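Local coordinates for chitin deacetylase 1 (Bombyx mori, PDB 5ZNT), which hydrolyses the N-acetamido groups of N-acetyl-D-glucosamine residues in chitin, releasing acetate and leaving chitosan, as a zinc-dependent carbohydrate esterase of family 4, at residues D17-P28 / P180-P191. Sequence-based numbering, arbitrary orientation.
Sequences DCFCSEDGTVIP and PLWPYTMYFRMP. Unlike the reference sequence in segment 180-191: Pro180 (reference Arg), Trp182 (reference Cys).
Two backbone bonds pin the loop 17-28 to 180-191: Trp182 N gives its hydrogen to Gly24 O at 2.9 Å, and Thr185 N to Phe19 O at 3.1 Å, almost straight at 170°. Around Gly24 the chain turns, and Asp23 OD1 accepts from Thr25 N, which makes an Asx turn, and also from Thr25 OG1 on the same face of the carboxylate. Gly24, at positive phi, presses its bare backbone against Leu181 and Pro191, with Pro191 CB 3.6 Å from Gly24 N. A water joins Pro191 O to Glu22 O, the latter bond weak. Residues 27 and 28 lie over one face of the Trp182 indole: Pro28 CD sits 3.5 Å from the centroid of the six-membered ring and Ile27 CA covers the five-membered ring, both CH-pi contacts. Phe19, its CG anti to the backbone N (chi1 179°), turns a ring edge to Pro183 O, with CD2 3.4 Å away. Cys18 SG meets the edge of the Phe188 ring, 3.6 Å from CE1, and approaches Tyr187 obliquely; Cys20 SG comes obliquely to Phe188. Cys18 is bonded to Cys13 and Cys20 to Cys8, so the aromatic pair packs against a disulfide-linked segment near the start of this chain. Away from the zinc site, the contact ties the loop leading to strand 38-45 of the deacetylase domain's parallel sheet to its mixed sheet. Asn261 O accepts from Trp182 NE1, Trp309 of helix 303-311 meets the indole ring, Val310 touches Phe19 and Pro28, and strand 184-185 pairs antiparallel with strand 209-214.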
loop_
_atom_site.group_PDB
_atom_site.type_symbol
_atom_site.label_atom_id
_atom_site.label_comp_id
_atom_site.label_asym_id
_atom_site.label_seq_id
_atom_site.Cartn_x
_atom_site.Cartn_y
_atom_site.Cartn_z
ATOM N N ASP A 17 -3.973 20.134 1.473
ATOM C CA ASP A 17 -5.222 19.418 1.246
ATOM C C ASP A 17 -5.273 18.784 -0.135
ATOM O O ASP A 17 -5.970 17.781 -0.336
ATOM C CB ASP A 17 -6.407 20.367 1.422
ATOM C CG ASP A 17 -6.406 21.042 2.769
ATOM O OD1 ASP A 17 -5.822 20.467 3.718
ATOM O OD2 ASP A 17 -6.989 22.143 2.880
ATOM N N CYS A 18 -4.547 19.348 -1.090
ATOM C CA CYS A 18 -4.785 19.024 -2.483
ATOM C C CYS A 18 -3.467 19.121 -3.228
ATOM O O CYS A 18 -2.696 20.070 -3.034
ATOM C CB CYS A 18 -5.848 19.962 -3.088
ATOM S SG CYS A 18 -6.400 19.582 -4.778
ATOM N N PHE A 19 -3.205 18.128 -4.071
ATOM C CA PHE A 19 -2.052 18.190 -4.944
ATOM C C PHE A 19 -2.411 17.613 -6.301
ATOM O O PHE A 19 -2.951 16.506 -6.395
ATOM C CB PHE A 19 -0.836 17.453 -4.360
ATOM C CG PHE A 19 0.340 17.488 -5.273
ATOM C CD1 PHE A 19 0.975 18.696 -5.550
ATOM C CD2 PHE A 19 0.773 16.347 -5.914
ATOM C CE1 PHE A 19 2.041 18.746 -6.419
ATOM C CE2 PHE A 19 1.851 16.394 -6.787
ATOM C CZ PHE A 19 2.477 17.594 -7.043
ATOM N N CYS A 20 -2.122 18.380 -7.351
ATOM C CA CYS A 20 -2.307 17.931 -8.718
ATOM C C CYS A 20 -1.337 18.690 -9.611
ATOM O O CYS A 20 -0.853 19.770 -9.266
ATOM C CB CYS A 20 -3.750 18.129 -9.210
ATOM S SG CYS A 20 -4.296 19.858 -9.415
ATOM N N SER A 21 -1.050 18.098 -10.762
ATOM C CA SER A 21 -0.413 18.788 -11.871
ATOM C C SER A 21 -1.102 18.330 -13.146
ATOM O O SER A 21 -1.902 17.385 -13.139
ATOM C CB SER A 21 1.094 18.523 -11.915
ATOM O OG SER A 21 1.360 17.216 -12.382
ATOM N N GLU A 22 -0.791 19.002 -14.259
ATOM C CA GLU A 22 -1.548 18.744 -15.481
ATOM C C GLU A 22 -1.344 17.311 -15.971
ATOM O O GLU A 22 -2.292 16.668 -16.438
ATOM C CB GLU A 22 -1.178 19.757 -16.568
ATOM C CG GLU A 22 -1.808 19.459 -17.927
ATOM C CD GLU A 22 -1.182 20.254 -19.074
ATOM O OE1 GLU A 22 -0.057 20.774 -18.895
ATOM O OE2 GLU A 22 -1.811 20.338 -20.159
ATOM N N ASP A 23 -0.128 16.780 -15.843
ATOM C CA ASP A 23 0.134 15.396 -16.230
ATOM C C ASP A 23 0.580 14.505 -15.069
ATOM O O ASP A 23 0.984 13.360 -15.303
ATOM C CB ASP A 23 1.176 15.347 -17.350
ATOM C CG ASP A 23 2.513 15.928 -16.935
ATOM O OD1 ASP A 23 2.676 16.338 -15.763
ATOM O OD2 ASP A 23 3.405 15.993 -17.805
ATOM N N GLY A 24 0.521 14.987 -13.833
ATOM C CA GLY A 24 0.894 14.139 -12.721
ATOM C C GLY A 24 2.381 13.920 -12.536
ATOM O O GLY A 24 2.753 13.072 -11.720
ATOM N N THR A 25 3.253 14.655 -13.261
ATOM C CA THR A 25 4.698 14.462 -13.149
ATOM C C THR A 25 5.421 15.537 -12.352
ATOM O O THR A 25 6.609 15.366 -12.060
ATOM C CB THR A 25 5.357 14.378 -14.538
ATOM O OG1 THR A 25 5.156 15.610 -15.245
ATOM C CG2 THR A 25 4.784 13.230 -15.343
ATOM N N VAL A 26 4.751 16.617 -11.977
ATOM C CA VAL A 26 5.399 17.724 -11.280
ATOM C C VAL A 26 5.638 17.359 -9.820
ATOM O O VAL A 26 4.793 16.734 -9.165
ATOM C CB VAL A 26 4.549 19.001 -11.408
ATOM C CG1 VAL A 26 5.157 20.155 -10.594
ATOM C CG2 VAL A 26 4.366 19.367 -12.887
ATOM N N ILE A 27 6.793 17.759 -9.302
ATOM C CA ILE A 27 7.184 17.503 -7.921
ATOM C C ILE A 27 6.435 18.446 -6.988
ATOM O O ILE A 27 6.317 19.646 -7.283
ATOM C CB ILE A 27 8.707 17.634 -7.771
ATOM C CG1 ILE A 27 9.412 16.644 -8.692
ATOM C CG2 ILE A 27 9.133 17.469 -6.330
ATOM C CD1 ILE A 27 10.943 16.833 -8.747
ATOM N N PRO A 28 5.890 17.948 -5.873
ATOM C CA PRO A 28 5.263 18.841 -4.892
ATOM C C PRO A 28 6.201 19.961 -4.463
ATOM O O PRO A 28 7.414 19.775 -4.354
ATOM C CB PRO A 28 4.928 17.904 -3.723
ATOM C CG PRO A 28 4.725 16.555 -4.392
ATOM C CD PRO A 28 5.688 16.520 -5.551
ATOM N N PRO A 180 7.554 8.731 -14.463
ATOM C CA PRO A 180 6.399 8.179 -13.727
ATOM C C PRO A 180 5.667 9.281 -12.978
ATOM O O PRO A 180 6.094 10.440 -12.941
ATOM C CB PRO A 180 7.034 7.168 -12.767
ATOM C CG PRO A 180 8.438 7.712 -12.546
ATOM C CD PRO A 180 8.842 8.296 -13.890
ATOM N N LEU A 181 4.544 8.911 -12.351
ATOM C CA LEU A 181 3.623 9.892 -11.785
ATOM C C LEU A 181 3.769 9.975 -10.269
ATOM O O LEU A 181 4.001 8.963 -9.599
ATOM C CB LEU A 181 2.171 9.552 -12.152
ATOM C CG LEU A 181 1.634 10.056 -13.501
ATOM C CD1 LEU A 181 2.482 9.565 -14.659
ATOM C CD2 LEU A 181 0.174 9.645 -13.710
ATOM N N TRP A 182 3.649 11.195 -9.735
ATOM C CA TRP A 182 3.514 11.448 -8.310
ATOM C C TRP A 182 2.078 11.141 -7.873
ATOM O O TRP A 182 1.152 11.193 -8.693
ATOM C CB TRP A 182 3.853 12.912 -7.992
ATOM C CG TRP A 182 5.331 13.142 -7.882
ATOM C CD1 TRP A 182 6.230 13.288 -8.917
ATOM C CD2 TRP A 182 6.095 13.210 -6.670
ATOM N NE1 TRP A 182 7.506 13.455 -8.408
ATOM C CE2 TRP A 182 7.445 13.421 -7.036
ATOM C CE3 TRP A 182 5.761 13.147 -5.306
ATOM C CZ2 TRP A 182 8.463 13.533 -6.092
ATOM C CZ3 TRP A 182 6.780 13.255 -4.368
ATOM C CH2 TRP A 182 8.113 13.456 -4.767
ATOM N N PRO A 183 1.864 10.826 -6.591
ATOM C CA PRO A 183 0.485 10.715 -6.084
ATOM C C PRO A 183 -0.300 11.976 -6.410
ATOM O O PRO A 183 0.273 13.048 -6.636
ATOM C CB PRO A 183 0.658 10.553 -4.566
ATOM C CG PRO A 183 2.025 9.943 -4.409
ATOM C CD PRO A 183 2.870 10.513 -5.554
ATOM N N TYR A 184 -1.624 11.841 -6.429
ATOM C CA TYR A 184 -2.492 12.972 -6.708
ATOM C C TYR A 184 -3.768 12.807 -5.895
ATOM O O TYR A 184 -4.107 11.699 -5.467
ATOM C CB TYR A 184 -2.776 13.093 -8.220
ATOM C CG TYR A 184 -3.334 11.840 -8.852
ATOM C CD1 TYR A 184 -4.705 11.581 -8.832
ATOM C CD2 TYR A 184 -2.498 10.922 -9.481
ATOM C CE1 TYR A 184 -5.225 10.435 -9.398
ATOM C CE2 TYR A 184 -3.005 9.763 -10.043
ATOM C CZ TYR A 184 -4.369 9.529 -9.996
ATOM O OH TYR A 184 -4.886 8.394 -10.558
ATOM N N THR A 185 -4.451 13.918 -5.630
ATOM C CA THR A 185 -5.763 13.821 -5.003
ATOM C C THR A 185 -6.838 13.720 -6.081
ATOM O O THR A 185 -6.625 14.061 -7.246
ATOM C CB THR A 185 -6.050 15.009 -4.077
ATOM O OG1 THR A 185 -6.157 16.211 -4.838
ATOM C CG2 THR A 185 -4.942 15.172 -3.053
ATOM N N MET A 186 -7.994 13.200 -5.692
ATOM C CA MET A 186 -9.053 12.954 -6.652
ATOM C C MET A 186 -10.038 14.122 -6.766
ATOM O O MET A 186 -11.114 13.947 -7.343
ATOM C CB MET A 186 -9.807 11.666 -6.295
ATOM C CG MET A 186 -8.972 10.370 -6.336
ATOM S SD MET A 186 -8.397 9.911 -7.994
ATOM C CE MET A 186 -9.748 10.457 -8.982
ATOM N N TYR A 187 -9.700 15.301 -6.230
ATOM C CA TYR A 187 -10.581 16.457 -6.406
ATOM C C TYR A 187 -10.695 16.850 -7.875
ATOM O O TYR A 187 -11.718 17.398 -8.301
ATOM C CB TYR A 187 -10.062 17.659 -5.625
ATOM C CG TYR A 187 -10.142 17.599 -4.120
ATOM C CD1 TYR A 187 -11.367 17.707 -3.458
ATOM C CD2 TYR A 187 -8.981 17.499 -3.352
ATOM C CE1 TYR A 187 -11.435 17.693 -2.073
ATOM C CE2 TYR A 187 -9.040 17.480 -1.966
ATOM C CZ TYR A 187 -10.265 17.584 -1.334
ATOM O OH TYR A 187 -10.292 17.561 0.044
ATOM N N PHE A 188 -9.647 16.597 -8.648
ATOM C CA PHE A 188 -9.545 16.962 -10.049
ATOM C C PHE A 188 -9.376 15.696 -10.866
ATOM O O PHE A 188 -9.031 14.632 -10.335
ATOM C CB PHE A 188 -8.375 17.930 -10.275
ATOM C CG PHE A 188 -8.573 19.252 -9.598
ATOM C CD1 PHE A 188 -8.147 19.452 -8.299
ATOM C CD2 PHE A 188 -9.244 20.282 -10.246
ATOM C CE1 PHE A 188 -8.357 20.666 -7.655
ATOM C CE2 PHE A 188 -9.456 21.504 -9.608
ATOM C CZ PHE A 188 -9.011 21.693 -8.310
ATOM N N ARG A 189 -9.655 15.826 -12.166
ATOM C CA ARG A 189 -9.563 14.709 -13.094
ATOM C C ARG A 189 -8.227 13.988 -12.964
ATOM O O ARG A 189 -7.180 14.618 -12.801
ATOM C CB ARG A 189 -9.733 15.222 -14.528
ATOM C CG ARG A 189 -9.972 14.152 -15.549
ATOM C CD ARG A 189 -10.398 14.793 -16.876
ATOM N NE ARG A 189 -9.287 15.483 -17.524
ATOM C CZ ARG A 189 -9.425 16.425 -18.460
ATOM N NH1 ARG A 189 -10.626 16.821 -18.851
ATOM N NH2 ARG A 189 -8.354 16.979 -18.993
ATOM N N MET A 190 -8.279 12.658 -13.043
ATOM C CA MET A 190 -7.067 11.854 -13.041
ATOM C C MET A 190 -6.127 12.335 -14.141
ATOM O O MET A 190 -6.582 12.612 -15.261
ATOM C CB MET A 190 -7.396 10.378 -13.287
ATOM C CG MET A 190 -8.176 9.711 -12.174
ATOM S SD MET A 190 -8.820 8.128 -12.733
ATOM C CE MET A 190 -7.352 7.357 -13.361
ATOM N N PRO A 191 -4.824 12.405 -13.880
ATOM C CA PRO A 191 -3.890 12.889 -14.902
ATOM C C PRO A 191 -3.412 11.797 -15.846
ATOM O O PRO A 191 -2.336 11.933 -16.434
ATOM C CB PRO A 191 -2.724 13.421 -14.073
ATOM C CG PRO A 191 -2.699 12.443 -12.881
ATOM C CD PRO A 191 -4.151 12.145 -12.589
HETATM O O HOH W 1 -1.885 14.107 -18.586
#